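Local atomic coordinates of transcriptional regulator, TetR family (Myxococcus xanthus, PDB entry 5K7F), a protein that probably binds regulatory DNA as a TetR-family transcriptional repressor, in a proposed model for the control of alternative isovaleryl coenzyme A biosynthesis. Residues T37-I42 against A51-H56. Residues are numbered along the deposited sequence; the frame is centred on the assembly and turned at random.
Sequences TSMQEI and AGLYHH
Met-39 and Ile-42, on the first turn of the helix 39-45, pack against Leu-53 of the helix 50-56, and no hydrogen bond joins the two segments. Ser-38 stands at the N-cap of that turn and forms a capping box with Glu-41: Glu-41 N donates to Ser-38 OG at 3.0 Å in a nearly straight bond (165°), while Ser-38 N returns a bond of 3.1 Å to Glu-41 OE1, met on the anti side of the carboxylate and tilted out of its plane. The box caps the first turn of the helix, from which the CB atoms of Met-39 and Ile-42 are directed toward the second helix.

Met-39 meets the leucine twice. Its carbonyl oxygen O lies 3.4 Å from Leu-53 CD2, a van der Waals contact between a backbone oxygen and a methyl rather than a hydrogen bond, and its terminal methyl CE approaches the same CD2 at 3.8 Å. Bends at chi2 and chi3 fold the thioether chain, bringing CE against the leucine methyl, and the two side chains cross at about a right angle. Ile-42, three residues on, adds its branch methyl CG2, 4.0 Å from Leu-53 CD2. Thus a single methyl of Leu-53 makes the closest approach to both partners; extension of its CG anti to the backbone N (chi1 179°) carries it across the gap.

Beyond the pair, Leu-63 of helix 60-83 packs against both Met-39 and Ile-42, and Ile-21 of helix 18-32 touches Leu-53, tying the contact to the neighbouring helices. With Met-39 and Leu-53 CA atoms 8.2 Å apart, this small apolar contact joins the two helices of the predicted helix-turn-helix, the DNA-binding motif of the TetR N-terminal domain.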
# COMPACT_ATOMS: atom_id res chain seq x y z
N THR A 37 16.31 15.82 -2.46
CA THR A 37 17.29 15.64 -1.40
C THR A 37 18.69 15.41 -1.95
O THR A 37 18.90 14.52 -2.78
CB THR A 37 16.89 14.46 -0.52
OG1 THR A 37 15.61 14.73 0.08
CG2 THR A 37 17.94 14.24 0.56
N SER A 38 19.66 16.14 -1.41
CA SER A 38 21.04 16.05 -1.86
C SER A 38 21.95 15.46 -0.78
O SER A 38 21.65 15.46 0.42
CB SER A 38 21.55 17.44 -2.26
OG SER A 38 21.93 18.17 -1.10
N MET A 39 23.11 14.96 -1.24
CA MET A 39 24.06 14.39 -0.31
C MET A 39 24.57 15.45 0.65
O MET A 39 24.81 15.17 1.82
CB MET A 39 25.21 13.74 -1.10
CG MET A 39 24.76 12.56 -1.97
SD MET A 39 23.99 11.15 -1.07
CE MET A 39 25.30 10.57 -0.03
N GLN A 40 24.68 16.70 0.18
CA GLN A 40 25.07 17.79 1.07
C GLN A 40 24.01 18.01 2.15
O GLN A 40 24.34 18.14 3.33
CB GLN A 40 25.34 19.05 0.24
CG GLN A 40 25.41 20.37 1.00
CD GLN A 40 25.68 21.54 0.05
OE1 GLN A 40 26.71 21.57 -0.64
NE2 GLN A 40 24.76 22.50 -0.01
N GLU A 41 22.74 18.00 1.77
CA GLU A 41 21.68 18.15 2.77
C GLU A 41 21.67 16.99 3.75
O GLU A 41 21.43 17.17 4.95
CB GLU A 41 20.32 18.25 2.07
CG GLU A 41 20.18 19.46 1.16
CD GLU A 41 18.85 19.54 0.45
OE1 GLU A 41 18.32 18.50 0.02
OE2 GLU A 41 18.32 20.67 0.35
N ILE A 42 21.94 15.77 3.27
CA ILE A 42 22.02 14.63 4.17
C ILE A 42 23.16 14.79 5.14
O ILE A 42 23.02 14.50 6.33
CB ILE A 42 22.14 13.32 3.39
CG1 ILE A 42 20.89 13.10 2.57
CG2 ILE A 42 22.39 12.16 4.39
CD1 ILE A 42 21.08 12.03 1.60
N ALA A 51 33.02 14.86 3.90
CA ALA A 51 34.02 13.80 3.90
C ALA A 51 33.59 12.63 4.76
O ALA A 51 33.76 11.46 4.38
CB ALA A 51 35.36 14.37 4.39
N GLY A 52 33.00 12.91 5.93
CA GLY A 52 32.60 11.84 6.83
C GLY A 52 31.43 11.06 6.26
O GLY A 52 31.41 9.83 6.35
N LEU A 53 30.47 11.75 5.65
CA LEU A 53 29.39 11.04 4.94
C LEU A 53 29.95 10.18 3.83
O LEU A 53 29.64 8.99 3.73
CB LEU A 53 28.35 12.02 4.39
CG LEU A 53 27.18 11.38 3.62
CD1 LEU A 53 26.48 10.24 4.43
CD2 LEU A 53 26.19 12.44 3.19
N TYR A 54 30.82 10.77 3.01
CA TYR A 54 31.37 10.07 1.85
C TYR A 54 32.05 8.75 2.22
O TYR A 54 32.05 7.80 1.43
CB TYR A 54 32.35 11.02 1.16
CG TYR A 54 32.92 10.51 -0.12
CD1 TYR A 54 34.09 9.77 -0.12
CD2 TYR A 54 32.30 10.79 -1.34
CE1 TYR A 54 34.62 9.31 -1.30
CE2 TYR A 54 32.82 10.33 -2.54
CZ TYR A 54 33.99 9.60 -2.51
OH TYR A 54 34.54 9.15 -3.68
N HIS A 55 32.67 8.68 3.40
CA HIS A 55 33.28 7.44 3.86
C HIS A 55 32.27 6.30 3.92
O HIS A 55 32.64 5.14 3.70
CB HIS A 55 33.90 7.66 5.23
N HIS A 56 31.01 6.61 4.23
CA HIS A 56 29.93 5.61 4.28
C HIS A 56 29.21 5.44 2.94
O HIS A 56 28.97 4.30 2.51
CB HIS A 56 28.92 5.99 5.37
CG HIS A 56 29.46 6.03 6.76
ND1 HIS A 56 29.56 4.91 7.57
CD2 HIS A 56 29.88 7.07 7.52
CE1 HIS A 56 30.05 5.26 8.75
NE2 HIS A 56 30.26 6.56 8.75